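Local coordinates for protein diaminobutyrate-pyruvate transaminase and L-2,4-diaminobutyrate decarboxylase (Vibrio parahaemolyticus, PDB 2QMA) that probably decarboxylates L-2,4-diaminobutyrate with pyridoxal 5'-phosphate in this C-terminal domain of a longer protein that probably also has transaminase activity, at residues A95-L107 / E448-T460. Sequence-based numbering, arbitrary orientation.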
loop_
_atom_site.group_PDB
_atom_site.type_symbol
_atom_site.label_atom_id
_atom_site.label_comp_id
_atom_site.label_asym_id
_atom_site.label_seq_id
_atom_site.Cartn_x
_atom_site.Cartn_y
_atom_site.Cartn_z
ATOM N N ALA A 95 2.999 20.750 7.259
ATOM C CA ALA A 95 2.176 19.796 6.499
ATOM C C ALA A 95 0.851 20.446 6.046
ATOM O O ALA A 95 0.558 21.590 6.380
ATOM C CB ALA A 95 1.906 18.589 7.350
ATOM N N ILE A 96 0.051 19.703 5.293
ATOM C CA ILE A 96 -1.259 20.190 4.898
ATOM C C ILE A 96 -2.256 19.634 5.923
ATOM O O ILE A 96 -2.411 18.403 6.041
ATOM C CB ILE A 96 -1.621 19.686 3.429
ATOM C CG1 ILE A 96 -0.626 20.197 2.349
ATOM C CG2 ILE A 96 -3.106 19.981 3.115
ATOM C CD1 ILE A 96 -0.730 21.750 2.006
ATOM N N PHE A 97 -2.931 20.526 6.664
ATOM C CA PHE A 97 -3.848 20.093 7.707
ATOM C C PHE A 97 -5.293 19.904 7.250
ATOM O O PHE A 97 -6.075 20.873 7.155
ATOM C CB PHE A 97 -3.724 21.001 8.934
ATOM C CG PHE A 97 -2.418 20.817 9.640
ATOM C CD1 PHE A 97 -2.300 19.870 10.662
ATOM C CD2 PHE A 97 -1.299 21.546 9.255
ATOM C CE1 PHE A 97 -1.081 19.658 11.309
ATOM C CE2 PHE A 97 -0.076 21.330 9.896
ATOM C CZ PHE A 97 0.011 20.357 10.920
ATOM N N THR A 98 -5.626 18.641 6.975
ATOM C CA THR A 98 -6.988 18.282 6.549
ATOM C C THR A 98 -7.993 18.591 7.636
ATOM O O THR A 98 -9.202 18.692 7.357
ATOM C CB THR A 98 -7.127 16.773 6.234
ATOM O OG1 THR A 98 -6.896 16.007 7.435
ATOM C CG2 THR A 98 -6.202 16.357 5.103
ATOM N N GLN A 99 -7.487 18.765 8.870
ATOM C CA GLN A 99 -8.353 19.041 10.025
ATOM C C GLN A 99 -8.780 20.490 10.078
ATOM O O GLN A 99 -9.672 20.834 10.852
ATOM C CB GLN A 99 -7.674 18.673 11.349
ATOM C CG GLN A 99 -7.446 17.184 11.541
ATOM C CD GLN A 99 -6.087 16.686 10.998
ATOM O OE1 GLN A 99 -5.285 17.436 10.394
ATOM N NE2 GLN A 99 -5.821 15.411 11.249
ATOM N N HIS A 100 -8.117 21.345 9.304
ATOM C CA HIS A 100 -8.494 22.743 9.267
ATOM C C HIS A 100 -9.653 22.948 8.269
ATOM O O HIS A 100 -9.593 22.410 7.135
ATOM C CB HIS A 100 -7.299 23.640 8.896
ATOM C CG HIS A 100 -7.576 25.097 9.161
ATOM N ND1 HIS A 100 -8.310 25.888 8.296
ATOM C CD2 HIS A 100 -7.284 25.880 10.230
ATOM C CE1 HIS A 100 -8.448 27.096 8.824
ATOM N NE2 HIS A 100 -7.808 27.123 9.980
ATOM N N PRO A 101 -10.684 23.722 8.655
ATOM C CA PRO A 101 -11.850 23.900 7.783
ATOM C C PRO A 101 -11.532 24.411 6.384
ATOM O O PRO A 101 -12.306 24.182 5.485
ATOM C CB PRO A 101 -12.699 24.967 8.500
ATOM C CG PRO A 101 -12.099 25.111 9.874
ATOM C CD PRO A 101 -10.807 24.454 9.946
ATOM N N ASP A 102 -10.435 25.137 6.226
ATOM C CA ASP A 102 -10.122 25.785 4.943
ATOM C C ASP A 102 -9.266 24.872 4.058
ATOM O O ASP A 102 -8.867 25.233 2.970
ATOM C CB ASP A 102 -9.477 27.170 5.187
ATOM C CG ASP A 102 -10.449 28.158 5.838
ATOM O OD1 ASP A 102 -11.671 28.077 5.559
ATOM O OD2 ASP A 102 -9.971 29.014 6.624
ATOM N N CYS A 103 -9.048 23.651 4.532
ATOM C CA CYS A 103 -8.493 22.582 3.695
ATOM C C CYS A 103 -9.645 21.769 3.076
ATOM O O CYS A 103 -10.271 20.955 3.748
ATOM C CB CYS A 103 -7.573 21.707 4.519
ATOM S SG CYS A 103 -6.676 20.519 3.470
ATOM N N ILE A 104 -9.944 22.009 1.796
ATOM C CA ILE A 104 -11.255 21.644 1.266
ATOM C C ILE A 104 -11.232 21.424 -0.240
ATOM O O ILE A 104 -12.222 21.717 -0.920
ATOM C CB ILE A 104 -12.328 22.747 1.658
ATOM C CG1 ILE A 104 -13.735 22.156 1.651
ATOM C CG2 ILE A 104 -12.209 23.969 0.777
ATOM C CD1 ILE A 104 -14.844 22.993 2.380
ATOM N N ALA A 105 -10.109 20.908 -0.762
ATOM C CA ALA A 105 -9.884 20.820 -2.197
ATOM C C ALA A 105 -10.272 19.460 -2.817
ATOM O O ALA A 105 -10.964 19.417 -3.845
ATOM C CB ALA A 105 -8.418 21.092 -2.508
ATOM N N HIS A 106 -9.787 18.382 -2.199
ATOM C CA HIS A 106 -9.665 17.058 -2.846
ATOM C C HIS A 106 -10.288 15.964 -2.008
ATOM O O HIS A 106 -10.741 16.201 -0.874
ATOM C CB HIS A 106 -8.168 16.706 -3.006
ATOM C CG HIS A 106 -7.354 17.782 -3.656
ATOM N ND1 HIS A 106 -7.641 18.279 -4.909
ATOM C CD2 HIS A 106 -6.241 18.430 -3.242
ATOM C CE1 HIS A 106 -6.754 19.202 -5.230
ATOM N NE2 HIS A 106 -5.901 19.323 -4.231
ATOM N N LEU A 107 -10.282 14.744 -2.547
ATOM C CA LEU A 107 -10.754 13.593 -1.780
ATOM C C LEU A 107 -9.648 13.135 -0.845
ATOM O O LEU A 107 -9.099 12.038 -0.979
ATOM C CB LEU A 107 -11.227 12.481 -2.725
ATOM C CG LEU A 107 -12.532 12.827 -3.455
ATOM C CD1 LEU A 107 -12.826 11.829 -4.596
ATOM C CD2 LEU A 107 -13.753 12.873 -2.507
ATOM N N GLU A 448 -2.279 31.280 -5.038
ATOM C CA GLU A 448 -2.005 32.210 -3.934
ATOM C C GLU A 448 -2.635 31.798 -2.600
ATOM O O GLU A 448 -1.993 31.891 -1.562
ATOM C CB GLU A 448 -2.470 33.624 -4.304
ATOM C CG GLU A 448 -1.539 34.292 -5.264
ATOM C CD GLU A 448 -0.122 34.165 -4.780
ATOM O OE1 GLU A 448 0.164 34.673 -3.665
ATOM O OE2 GLU A 448 0.682 33.519 -5.493
ATOM N N ALA A 449 -3.884 31.332 -2.627
ATOM C CA ALA A 449 -4.512 30.853 -1.403
ATOM C C ALA A 449 -3.719 29.669 -0.822
ATOM O O ALA A 449 -3.490 29.599 0.393
ATOM C CB ALA A 449 -5.993 30.474 -1.642
ATOM N N LEU A 450 -3.263 28.771 -1.698
ATOM C CA LEU A 450 -2.431 27.632 -1.271
ATOM C C LEU A 450 -1.065 28.060 -0.663
ATOM O O LEU A 450 -0.703 27.666 0.458
ATOM C CB LEU A 450 -2.202 26.677 -2.460
ATOM C CG LEU A 450 -1.156 25.572 -2.237
ATOM C CD1 LEU A 450 -1.575 24.698 -1.123
ATOM C CD2 LEU A 450 -1.001 24.739 -3.483
ATOM N N THR A 451 -0.310 28.854 -1.409
ATOM C CA THR A 451 1.048 29.228 -0.968
ATOM C C THR A 451 1.094 30.193 0.234
ATOM O O THR A 451 2.065 30.213 1.006
ATOM C CB THR A 451 1.952 29.705 -2.146
ATOM O OG1 THR A 451 1.316 30.755 -2.888
ATOM C CG2 THR A 451 2.214 28.541 -3.099
ATOM N N ARG A 452 0.037 30.972 0.423
ATOM C CA ARG A 452 -0.069 31.752 1.661
ATOM C C ARG A 452 -0.632 30.906 2.810
ATOM O O ARG A 452 -0.529 31.283 3.963
ATOM C CB ARG A 452 -0.900 32.993 1.443
ATOM C CG ARG A 452 -0.249 33.871 0.430
ATOM C CD ARG A 452 -1.044 35.090 0.191
ATOM N NE ARG A 452 -0.702 35.654 -1.110
ATOM C CZ ARG A 452 -1.097 36.856 -1.499
ATOM N NH1 ARG A 452 -1.856 37.592 -0.688
ATOM N NH2 ARG A 452 -0.754 37.309 -2.694
ATOM N N GLY A 453 -1.200 29.747 2.472
ATOM C CA GLY A 453 -1.811 28.853 3.458
ATOM C C GLY A 453 -3.152 29.342 3.987
ATOM O O GLY A 453 -3.534 29.058 5.128
ATOM N N ILE A 454 -3.832 30.140 3.184
ATOM C CA ILE A 454 -5.146 30.660 3.533
ATOM C C ILE A 454 -6.207 29.578 3.296
ATOM O O ILE A 454 -7.094 29.379 4.101
ATOM C CB ILE A 454 -5.488 31.848 2.632
ATOM C CG1 ILE A 454 -4.543 33.017 2.921
ATOM C CG2 ILE A 454 -6.967 32.270 2.827
ATOM C CD1 ILE A 454 -4.543 34.044 1.746
ATOM N N ALA A 455 -6.090 28.890 2.172
ATOM C CA ALA A 455 -7.044 27.852 1.821
ATOM C C ALA A 455 -6.429 26.900 0.802
ATOM O O ALA A 455 -5.627 27.310 -0.067
ATOM C CB ALA A 455 -8.346 28.445 1.273
ATOM N N VAL A 456 -6.829 25.639 0.939
ATOM C CA VAL A 456 -6.507 24.585 -0.019
ATOM C C VAL A 456 -7.764 24.319 -0.857
ATOM O O VAL A 456 -8.741 23.717 -0.380
ATOM C CB VAL A 456 -5.975 23.292 0.653
ATOM C CG1 VAL A 456 -5.618 22.255 -0.450
ATOM C CG2 VAL A 456 -4.717 23.612 1.539
ATOM N N LEU A 457 -7.740 24.799 -2.097
ATOM C CA LEU A 457 -8.908 24.775 -2.973
ATOM C C LEU A 457 -8.625 23.922 -4.197
ATOM O O LEU A 457 -7.487 23.849 -4.647
ATOM C CB LEU A 457 -9.239 26.185 -3.458
ATOM C CG LEU A 457 -9.599 27.176 -2.356
ATOM C CD1 LEU A 457 -9.804 28.574 -2.926
ATOM C CD2 LEU A 457 -10.825 26.664 -1.553
ATOM N N GLY A 458 -9.660 23.287 -4.726
ATOM C CA GLY A 458 -9.503 22.475 -5.952
ATOM C C GLY A 458 -9.600 23.378 -7.180
ATOM O O GLY A 458 -10.130 24.480 -7.098
ATOM N N GLU A 459 -9.086 22.931 -8.328
ATOM C CA GLU A 459 -9.306 23.703 -9.544
ATOM C C GLU A 459 -9.523 22.766 -10.691
ATOM O O GLU A 459 -8.829 21.762 -10.818
ATOM C CB GLU A 459 -8.208 24.762 -9.822
ATOM C CG GLU A 459 -7.104 24.395 -10.782
ATOM C CD GLU A 459 -6.249 25.605 -11.178
ATOM O OE1 GLU A 459 -6.347 26.067 -12.348
ATOM O OE2 GLU A 459 -5.504 26.110 -10.313
ATOM N N THR A 460 -10.541 23.043 -11.489
ATOM C CA THR A 460 -10.790 22.183 -12.630
ATOM C C THR A 460 -11.287 22.984 -13.831
ATOM O O THR A 460 -11.178 24.206 -13.853
ATOM C CB THR A 460 -11.689 20.995 -12.251
ATOM O OG1 THR A 460 -11.648 20.011 -13.298
ATOM C CG2 THR A 460 -13.156 21.447 -11.938
HETATM O O HOH W 1 -7.483 29.737 6.738
#
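L450, in the last turn of helix 438-452, meets the tip of I96, CD1 to CD1 at 4.4 Å. The helix ends in a Schellman motif at G453, whose positive phi suits glycine. The CB of I454 points away from 95-107, but one water bridges I454 O (2.7 Å) and D102 OD2 (2.6 Å). The small A455 lets the backbones close in, its CA lying 3.4 Å from D102 O. The V456 N-H reaches D102 O at 2.9 Å, its carbonyl takes the I104 N-H at 3.0 Å in the carbonyl plane, and C103 sits opposite in a single beta bridge. With CG1 anti to the backbone N (chi1 -178°), that methyl meets A105 CB, while CG2 lies beside C103 SG and I96 CG2. L457 points its CB away, yet CD2 returns to I104 CG2, 3.8 Å off, both packing on F470. G458 suits its place because a side chain there would run into the A105 carbonyl oxygen; A105 CB sits close against G458 N and over the centre of the H106 ring, whose NE2 bonds to D133 of the second subunit. The H106 side chain lies about 8 Å from that of K325, the predicted cofactor lysine, cofactor-free here. The bridge joins the loop after helix 80-92 to the link between helix 438-452 and edge strand 458-462 of the C-terminal antiparallel sheet, in a fold type I pyridoxal-phosphate decarboxylase.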